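Chinitase A (Streptomyces coelicolor, PDB 3EBV) probably hydrolyses internal linkages of chitin, this chain being the family 18 glycoside hydrolase catalytic domain, a TIM barrel, of a longer, probably secreted protein. Local coordinates at residues D62-D67 with Y111-V116; Q21-V26 with R69-A74; S103-M108 with A138-D143. All blocks are in the same frame, centred on the assembly; numbering follows the deposited sequence. Where two conformers were deposited one is given.

Interaction 1 (D62-D67 with Y111-V116); sequences DQFKAD and YGFDGV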
loop_
_atom_site.group_PDB
_atom_site.type_symbol
_atom_site.label_atom_id
_atom_site.label_comp_id
_atom_site.label_asym_id
_atom_site.label_seq_id
_atom_site.Cartn_x
_atom_site.Cartn_y
_atom_site.Cartn_z
ATOM N N ASP A 62 3.236 -14.086 -20.605
ATOM C CA ASP A 62 3.026 -15.449 -20.141
ATOM C C ASP A 62 3.810 -15.791 -18.865
ATOM O O ASP A 62 3.285 -16.443 -17.964
ATOM C CB ASP A 62 3.333 -16.454 -21.264
ATOM C CG ASP A 62 2.188 -16.582 -22.278
ATOM O OD1 ASP A 62 1.101 -15.966 -22.112
ATOM O OD2 ASP A 62 2.390 -17.326 -23.260
ATOM N N GLN A 63 5.074 -15.366 -18.809
ATOM C CA GLN A 63 5.905 -15.636 -17.640
ATOM C C GLN A 63 5.403 -14.840 -16.415
ATOM O O GLN A 63 5.362 -15.383 -15.316
ATOM C CB GLN A 63 7.378 -15.345 -17.909
ATOM C CG GLN A 63 8.282 -15.824 -16.803
ATOM C CD GLN A 63 8.199 -17.338 -16.579
ATOM O OE1 GLN A 63 7.732 -17.816 -15.531
ATOM N NE2 GLN A 63 8.666 -18.101 -17.572
ATOM N N PHE A 64 5.020 -13.596 -16.651
ATOM C CA PHE A 64 4.419 -12.744 -15.576
ATOM C C PHE A 64 3.164 -13.425 -15.001
ATOM O O PHE A 64 3.043 -13.638 -13.767
ATOM C CB PHE A 64 4.098 -11.373 -16.157
ATOM C CG PHE A 64 3.343 -10.473 -15.214
ATOM C CD1 PHE A 64 4.028 -9.833 -14.171
ATOM C CD2 PHE A 64 1.982 -10.274 -15.356
ATOM C CE1 PHE A 64 3.349 -8.981 -13.285
ATOM C CE2 PHE A 64 1.284 -9.446 -14.480
ATOM C CZ PHE A 64 1.987 -8.780 -13.442
ATOM N N LYS A 65 2.258 -13.839 -15.887
ATOM C CA LYS A 65 1.062 -14.543 -15.432
ATOM C C LYS A 65 1.382 -15.804 -14.643
ATOM O O LYS A 65 0.723 -16.102 -13.642
ATOM C CB LYS A 65 0.108 -14.860 -16.599
ATOM C CG LYS A 65 -0.538 -13.663 -17.219
ATOM C CD LYS A 65 -1.532 -14.121 -18.283
ATOM C CE LYS A 65 -2.158 -12.952 -19.006
ATOM N NZ LYS A 65 -3.017 -13.423 -20.164
ATOM N N ALA A 66 2.388 -16.562 -15.108
ATOM C CA ALA A 66 2.803 -17.776 -14.428
ATOM C C ALA A 66 3.397 -17.502 -13.040
ATOM O O ALA A 66 3.139 -18.227 -12.078
ATOM C CB ALA A 66 3.823 -18.563 -15.309
ATOM N N ASP A 67 4.202 -16.435 -12.978
ATOM C CA ASP A 67 4.829 -15.995 -11.740
ATOM C C ASP A 67 3.753 -15.555 -10.723
ATOM O O ASP A 67 3.850 -15.903 -9.546
ATOM C CB ASP A 67 5.750 -14.819 -12.022
ATOM C CG ASP A 67 7.063 -15.226 -12.727
ATOM O OD1 ASP A 67 7.303 -16.446 -12.914
ATOM O OD2 ASP A 67 7.833 -14.306 -13.068
ATOM N N TYR A 111 -5.165 -10.865 -15.750
ATOM C CA TYR A 111 -3.855 -11.267 -15.211
ATOM C C TYR A 111 -3.936 -12.124 -13.987
ATOM O O TYR A 111 -2.904 -12.598 -13.512
ATOM C CB TYR A 111 -2.970 -10.023 -14.944
ATOM C CG TYR A 111 -2.706 -9.265 -16.204
ATOM C CD1 TYR A 111 -1.664 -9.658 -17.074
ATOM C CD2 TYR A 111 -3.529 -8.222 -16.596
ATOM C CE1 TYR A 111 -1.446 -8.990 -18.255
ATOM C CE2 TYR A 111 -3.318 -7.542 -17.786
ATOM C CZ TYR A 111 -2.273 -7.945 -18.628
ATOM O OH TYR A 111 -2.093 -7.249 -19.808
ATOM N N GLY A 112 -5.145 -12.326 -13.455
ATOM C CA GLY A 112 -5.356 -13.093 -12.252
ATOM C C GLY A 112 -5.065 -12.355 -10.941
ATOM O O GLY A 112 -4.805 -12.995 -9.929
ATOM N N PHE A 113 -5.169 -11.028 -10.946
ATOM C CA PHE A 113 -4.893 -10.289 -9.708
ATOM C C PHE A 113 -5.979 -10.502 -8.662
ATOM O O PHE A 113 -7.170 -10.671 -9.004
ATOM C CB PHE A 113 -4.772 -8.803 -10.003
ATOM C CG PHE A 113 -3.597 -8.433 -10.902
ATOM C CD1 PHE A 113 -2.330 -8.999 -10.710
ATOM C CD2 PHE A 113 -3.776 -7.515 -11.937
ATOM C CE1 PHE A 113 -1.255 -8.635 -11.565
ATOM C CE2 PHE A 113 -2.731 -7.126 -12.785
ATOM C CZ PHE A 113 -1.453 -7.676 -12.577
ATOM N N ASP A 114 -5.571 -10.485 -7.385
ATOM C CA ASP A 114 -6.480 -10.679 -6.263
ATOM C C ASP A 114 -7.289 -9.444 -5.875
ATOM O O ASP A 114 -8.190 -9.544 -5.032
ATOM C CB ASP A 114 -5.711 -11.188 -5.046
ATOM C CG ASP A 114 -5.047 -12.501 -5.328
ATOM O OD1 ASP A 114 -5.816 -13.491 -5.516
ATOM O OD2 ASP A 114 -3.802 -12.552 -5.426
ATOM N N GLY A 115 -6.974 -8.297 -6.468
ATOM C CA GLY A 115 -7.616 -7.049 -6.051
ATOM C C GLY A 115 -6.810 -5.862 -6.496
ATOM O O GLY A 115 -6.020 -5.943 -7.466
ATOM N N VAL A 116 -7.002 -4.746 -5.766
ATOM C CA VAL A 116 -6.559 -3.456 -6.238
ATOM C C VAL A 116 -5.973 -2.680 -5.049
ATOM O O VAL A 116 -6.419 -2.848 -3.883
ATOM C CB VAL A 116 -7.725 -2.634 -6.883
ATOM C CG1 VAL A 116 -8.863 -2.332 -5.859
ATOM C CG2 VAL A 116 -7.209 -1.373 -7.556
HETATM O O HOH W 1 -1.964 -15.099 -13.277
#
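Phe64, on helix 61-73 of the TIM barrel, meets Tyr111 and Phe113 in the turn between helix 94-111 and strand 115-120. Its side chain leaves the helix with CG anti to the backbone N (chi1 173°), which carries the ring from CB out toward this turn. CD2 meets Tyr111 CD1 at 4.1 Å; one atom further, CE2 touches both Tyr111 CD1 (3.9 Å) and Phe113 CZ (3.8 Å). At the far end CZ touches Phe113 CZ at 3.7 Å. The two phenylalanine rings thus meet rim to rim, their planes at 76°, with neither lying over the other's face. Phe113 suits this buried spot: its edge meets Phe64, while one face takes Tyr111 CB, 3.6 Å above the plane and offset toward the rim. Lys65 supplies methylenes for the more open side: its extended chain runs obliquely past the tyrosine, CE lying 3.9 Å from Tyr111 CD1, and its ammonium reaches a salt bridge with Glu110. Gly112, at positive phi (79°), takes easily the backbone shape that ends the helix. Between the two backbones, a water donates to Lys65 O and, at 2.7 Å, to Tyr111 O.

Interaction 2 (Q21-V26 with R69-A74); sequences QKISDV and RAKQAA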
loop_
_atom_site.group_PDB
_atom_site.type_symbol
_atom_site.label_atom_id
_atom_site.label_comp_id
_atom_site.label_asym_id
_atom_site.label_seq_id
_atom_site.Cartn_x
_atom_site.Cartn_y
_atom_site.Cartn_z
ATOM N N GLN A 21 13.413 -6.768 -11.409
ATOM C CA GLN A 21 12.944 -8.033 -10.880
ATOM C C GLN A 21 11.786 -8.588 -11.686
ATOM O O GLN A 21 10.923 -7.820 -12.126
ATOM C CB GLN A 21 12.428 -7.893 -9.420
ATOM C CG GLN A 21 13.482 -7.461 -8.404
ATOM C CD GLN A 21 12.916 -7.405 -7.005
ATOM O OE1 GLN A 21 11.896 -6.738 -6.778
ATOM N NE2 GLN A 21 13.581 -8.062 -6.047
ATOM N N LYS A 22 11.759 -9.912 -11.833
ATOM C CA LYS A 22 10.512 -10.604 -12.191
ATOM C C LYS A 22 9.680 -10.722 -10.919
ATOM O O LYS A 22 10.208 -10.583 -9.804
ATOM C CB LYS A 22 10.796 -11.996 -12.766
ATOM C CG LYS A 22 11.607 -11.914 -14.060
ATOM C CD LYS A 22 11.979 -13.292 -14.574
ATOM C CE LYS A 22 12.709 -13.173 -15.902
ATOM N NZ LYS A 22 13.287 -14.466 -16.398
ATOM N N ILE A 23 8.390 -10.999 -11.063
ATOM C CA ILE A 23 7.588 -11.293 -9.873
ATOM C C ILE A 23 8.211 -12.448 -9.077
ATOM O O ILE A 23 8.174 -12.453 -7.855
ATOM C CB ILE A 23 6.106 -11.601 -10.274
ATOM C CG1 ILE A 23 5.403 -10.304 -10.736
ATOM C CG2 ILE A 23 5.351 -12.364 -9.160
ATOM C CD1 ILE A 23 5.037 -9.308 -9.561
ATOM N N SER A 24 8.765 -13.453 -9.759
ATOM C CA SER A 24 9.352 -14.623 -9.085
ATOM C C SER A 24 10.596 -14.261 -8.265
ATOM O O SER A 24 11.003 -15.049 -7.400
ATOM C CB SER A 24 9.752 -15.675 -10.123
ATOM O OG SER A 24 10.646 -15.098 -11.070
ATOM N N ASP A 25 11.188 -13.085 -8.509
ATOM C CA ASP A 25 12.344 -12.660 -7.719
ATOM C C ASP A 25 11.973 -12.002 -6.386
ATOM O O ASP A 25 12.830 -11.771 -5.536
ATOM C CB ASP A 25 13.196 -11.641 -8.479
ATOM C CG ASP A 25 13.854 -12.221 -9.719
ATOM O OD1 ASP A 25 14.387 -13.354 -9.618
ATOM O OD2 ASP A 25 13.853 -11.495 -10.736
ATOM N N VAL A 26 10.703 -11.619 -6.238
ATOM C CA VAL A 26 10.289 -10.911 -5.022
ATOM C C VAL A 26 10.486 -11.799 -3.786
ATOM O O VAL A 26 10.040 -12.943 -3.769
ATOM C CB VAL A 26 8.816 -10.454 -5.125
ATOM C CG1 VAL A 26 8.317 -9.901 -3.760
ATOM C CG2 VAL A 26 8.679 -9.408 -6.255
ATOM N N ARG A 69 0.627 -16.676 -10.623
ATOM C CA ARG A 69 -0.015 -17.916 -10.179
ATOM C C ARG A 69 0.835 -18.646 -9.153
ATOM O O ARG A 69 0.311 -19.162 -8.153
ATOM C CB ARG A 69 -0.307 -18.852 -11.369
ATOM C CG ARG A 69 -1.257 -18.281 -12.374
ATOM C CD ARG A 69 -1.710 -19.347 -13.413
ATOM N NE ARG A 69 -0.627 -20.252 -13.825
ATOM C CZ ARG A 69 0.109 -20.142 -14.940
ATOM N NH1 ARG A 69 1.062 -21.043 -15.171
ATOM N NH2 ARG A 69 -0.094 -19.155 -15.818
ATOM N N ALA A 70 2.153 -18.699 -9.383
ATOM C CA ALA A 70 3.043 -19.353 -8.431
ATOM C C ALA A 70 3.075 -18.653 -7.062
ATOM O O ALA A 70 3.136 -19.314 -6.028
ATOM C CB ALA A 70 4.483 -19.504 -9.016
ATOM N N LYS A 71 3.059 -17.310 -7.071
ATOM C CA LYS A 71 2.991 -16.569 -5.795
ATOM C C LYS A 71 1.706 -16.923 -5.061
ATOM O O LYS A 71 1.701 -17.113 -3.839
ATOM C CB LYS A 71 3.028 -15.055 -6.066
ATOM C CG LYS A 71 4.454 -14.487 -6.306
ATOM C CD LYS A 71 5.367 -14.661 -5.087
ATOM C CE LYS A 71 6.788 -14.172 -5.343
ATOM N NZ LYS A 71 7.572 -14.221 -4.096
ATOM N N GLN A 72 0.606 -16.984 -5.812
ATOM C CA GLN A 72 -0.700 -17.311 -5.205
ATOM C C GLN A 72 -0.765 -18.723 -4.624
ATOM O O GLN A 72 -1.368 -18.934 -3.570
ATOM C CB GLN A 72 -1.816 -17.064 -6.210
ATOM C CG GLN A 72 -1.974 -15.560 -6.520
ATOM C CD GLN A 72 -2.753 -15.265 -7.771
ATOM O OE1 GLN A 72 -2.863 -16.112 -8.695
ATOM N NE2 GLN A 72 -3.322 -14.057 -7.833
ATOM N N ALA A 73 -0.145 -19.677 -5.326
ATOM C CA ALA A 73 -0.053 -21.056 -4.838
ATOM C C ALA A 73 0.729 -21.117 -3.525
ATOM O O ALA A 73 0.488 -22.007 -2.684
ATOM C CB ALA A 73 0.614 -21.939 -5.913
ATOM N N ALA A 74 1.666 -20.170 -3.350
ATOM C CA ALA A 74 2.456 -20.067 -2.117
ATOM C C ALA A 74 1.762 -19.228 -1.038
ATOM O O ALA A 74 2.349 -18.955 0.020
ATOM C CB ALA A 74 3.841 -19.517 -2.415
HETATM O O HOH W 2 9.388 -16.464 -5.672
#
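Lys71 reaches from helix 61-73 across to Ile23 and Val26, and it carries this contact. Two residues ahead of it, Arg69 opens the last turn of the helix, its carbonyl accepting the N-H of Ala73; the small Ala70 follows on an exposed stretch. At Lys71 the side chain sets out toward the loop, and its first torsion sets CG against the branch methyl of Ile23, with Lys71 CG 3.7 Å from Ile23 CG2. The bend at chi2 (-62°) then sends CD, CE and NZ along the loop backbone. CE comes within 3.3 Å of Ile23 O, an oxygen already accepting the N-H of Val26. The ammonium then donates to Val26 O at 2.8 Å, approaching at a C=O...N angle of 138° and tilted 34° from the carbonyl plane. A water held by Ser24 O makes a second, weak bond to Lys71 NZ.

The place is the outer layer of a TIM barrel: the loop joins the parallel strands 6-12 and 32-40, and helix 61-73 belongs to the next crossover, from 32-40 to 77-84. A lysine fits here because its methylenes can lie on Ile23 and on Ile33 of strand 32-40 while its ammonium bonds to Val26 O and, weakly, to the water on Ser24 O. Val26 directly follows the 3-10 segment 23-25, at whose start Asp25 OD2 accepts the N-H of the preceding Lys22 at 2.8 Å.

Gln72, next along the helix, turns elsewhere, its NE2 bonding to Gly112 O and Asp114 OD2. Ala73 is the last helical residue, and at Ala74 the chain leaves the helix with its N bonded to Ala70 O at 3.2 Å.

Interaction 3 (S103-M108 with A138-D143); sequences SVYSVM and AKAGPD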
loop_
_atom_site.group_PDB
_atom_site.type_symbol
_atom_site.label_atom_id
_atom_site.label_comp_id
_atom_site.label_asym_id
_atom_site.label_seq_id
_atom_site.Cartn_x
_atom_site.Cartn_y
_atom_site.Cartn_z
ATOM N N SER A 103 -12.944 -1.407 -15.686
ATOM C CA SER A 103 -11.591 -1.594 -16.216
ATOM C C SER A 103 -10.682 -2.286 -15.206
ATOM O O SER A 103 -9.898 -3.148 -15.562
ATOM C CB SER A 103 -11.008 -0.288 -16.719
ATOM O OG SER A 103 -10.889 0.653 -15.659
ATOM N N VAL A 104 -10.775 -1.906 -13.922
ATOM C CA VAL A 104 -9.994 -2.620 -12.928
ATOM C C VAL A 104 -10.357 -4.107 -12.875
ATOM O O VAL A 104 -9.473 -4.976 -12.798
ATOM C CB VAL A 104 -10.108 -1.946 -11.499
ATOM C CG1 VAL A 104 -9.460 -2.833 -10.418
ATOM C CG2 VAL A 104 -9.480 -0.560 -11.550
ATOM N N TYR A 105 -11.657 -4.424 -12.931
ATOM C CA TYR A 105 -12.051 -5.823 -12.878
ATOM C C TYR A 105 -11.557 -6.585 -14.141
ATOM O O TYR A 105 -11.100 -7.708 -14.018
ATOM C CB TYR A 105 -13.563 -5.926 -12.722
ATOM C CG TYR A 105 -13.998 -7.341 -12.505
ATOM C CD1 TYR A 105 -13.625 -8.054 -11.362
ATOM C CD2 TYR A 105 -14.802 -7.987 -13.450
ATOM C CE1 TYR A 105 -14.043 -9.349 -11.166
ATOM C CE2 TYR A 105 -15.215 -9.282 -13.257
ATOM C CZ TYR A 105 -14.846 -9.957 -12.130
ATOM O OH TYR A 105 -15.268 -11.258 -11.942
ATOM N N SER A 106 -11.602 -5.923 -15.292
ATOM C CA SER A 106 -11.096 -6.515 -16.545
ATOM C C SER A 106 -9.606 -6.828 -16.392
ATOM O O SER A 106 -9.145 -7.905 -16.789
ATOM C CB SER A 106 -11.320 -5.550 -17.708
ATOM O OG SER A 106 -10.834 -6.136 -18.919
ATOM N N VAL A 107 -8.847 -5.904 -15.796
ATOM C CA VAL A 107 -7.399 -6.125 -15.591
ATOM C C VAL A 107 -7.157 -7.257 -14.601
ATOM O O VAL A 107 -6.283 -8.132 -14.791
ATOM C CB VAL A 107 -6.709 -4.815 -15.106
ATOM C CG1 VAL A 107 -5.291 -5.060 -14.576
ATOM C CG2 VAL A 107 -6.696 -3.807 -16.239
HETATM N N MSE A 108 -7.937 -7.266 -13.523
HETATM C CA MSE A 108 -7.831 -8.337 -12.556
HETATM C C MSE A 108 -8.073 -9.714 -13.184
HETATM O O MSE A 108 -7.285 -10.633 -12.973
HETATM C CB MSE A 108 -8.809 -8.106 -11.406
HETATM C CG MSE A 108 -8.400 -6.956 -10.483
HETATM SE SE MSE A 108 -9.878 -6.594 -9.181
HETATM C CE MSE A 108 -10.106 -8.362 -8.423
ATOM N N ALA A 138 -18.830 -5.522 -6.052
ATOM C CA ALA A 138 -19.990 -6.316 -6.548
ATOM C C ALA A 138 -19.516 -7.314 -7.622
ATOM O O ALA A 138 -20.017 -8.450 -7.679
ATOM C CB ALA A 138 -21.075 -5.399 -7.065
ATOM N N LYS A 139 -18.547 -6.917 -8.443
ATOM C CA LYS A 139 -17.998 -7.819 -9.485
ATOM C C LYS A 139 -17.061 -8.895 -8.940
ATOM O O LYS A 139 -17.100 -10.064 -9.371
ATOM C CB LYS A 139 -17.291 -7.032 -10.586
ATOM C CG LYS A 139 -18.134 -5.980 -11.252
ATOM C CD LYS A 139 -17.285 -5.103 -12.172
ATOM C CE LYS A 139 -18.069 -3.929 -12.678
ATOM N NZ LYS A 139 -19.145 -4.422 -13.601
ATOM N N ALA A 140 -16.174 -8.494 -8.021
ATOM C CA ALA A 140 -15.099 -9.362 -7.590
ATOM C C ALA A 140 -15.437 -10.214 -6.359
ATOM O O ALA A 140 -14.801 -11.259 -6.118
ATOM C CB ALA A 140 -13.825 -8.513 -7.341
ATOM N N GLY A 141 -16.425 -9.792 -5.569
ATOM C CA GLY A 141 -16.824 -10.566 -4.407
ATOM C C GLY A 141 -16.062 -10.260 -3.117
ATOM O O GLY A 141 -15.113 -9.463 -3.122
ATOM N N PRO A 142 -16.458 -10.903 -2.009
ATOM C CA PRO A 142 -15.890 -10.575 -0.699
ATOM C C PRO A 142 -14.444 -11.006 -0.459
ATOM O O PRO A 142 -13.855 -10.601 0.553
ATOM C CB PRO A 142 -16.829 -11.279 0.287
ATOM C CG PRO A 142 -17.394 -12.454 -0.485
ATOM C CD PRO A 142 -17.505 -11.961 -1.924
ATOM N N ASP A 143 -13.867 -11.803 -1.349
ATOM C CA ASP A 143 -12.473 -12.216 -1.146
ATOM C C ASP A 143 -11.512 -11.191 -1.738
ATOM O O ASP A 143 -10.291 -11.336 -1.605
ATOM C CB ASP A 143 -12.198 -13.586 -1.783
ATOM C CG ASP A 143 -12.903 -14.734 -1.058
ATOM O OD1 ASP A 143 -13.340 -14.566 0.117
ATOM O OD2 ASP A 143 -12.991 -15.815 -1.687
#
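Tyr105 and Lys139 meet through a CH-pi contact. Lys139 CB stands 3.7 Å from the centroid of the tyrosine ring and only 7° off its normal, so the methylene sits squarely over the ring face. Further out, Lys139 CD passes Tyr105 CB at 3.9 Å. Beyond that the chain bends at its last torsion, and NZ finds its hydrogen-bond partner in Asn102 OD1, on the same helix as the tyrosine. Lysine suits this exposed edge, offering a greasy stem to the ring and a polar end to its surroundings.

The purely apolar contacts centre on Ala140. Its CA comes obliquely to Tyr105 CE1 at 3.7 Å, and its CB lies 3.9 Å from the same ring atom. Met108, present as selenomethionine, curls at chi3 and brings CE to 3.9 Å from Ala140 CB, filling the deeper side. The small alanine lets the tyrosine ring and this methyl both come close to its CB.

These are neighbouring helices of the TIM barrel: helix 94-111 leads into strand 115-120, and helix 126-140 follows that strand. The tyrosine bridges the groove between them, its CG lying opposite the backbone N (chi1 -173°) and its ring thereby aimed at the end of the second helix. Replacing Tyr105 by a serine would probably open a gap between the helices and leave Lys139 CB without the aromatic face on which it rests.

Among backbone effects, Gly141 turns the chain out of the helix at positive phi (88°), where a CB would jam against the carbonyl oxygen of Ala140.

Overall arrangement
All three contacts lie in the outer layer of one TIM barrel, each centred about 18 Å from the centre of the chain. Interactions 1 and 2 share helix 61-73, and their centres are 9 Å apart; Gln72 links them, and Phe64 packs on Ile23. Interaction 3 lies about 13 Å from interaction 1, centre to centre, and is tied to it probably through a hydrogen bond from Phe113 N to Met108 O. Interactions 2 and 3, 21 Å apart between centres, do not touch. Along the chain, interaction 1 alternates its segments with those of both others, while interaction 2 closes before interaction 3 opens. Successive beta-alpha units are thereby joined side by side, from loop 21-26 round to helix 126-140.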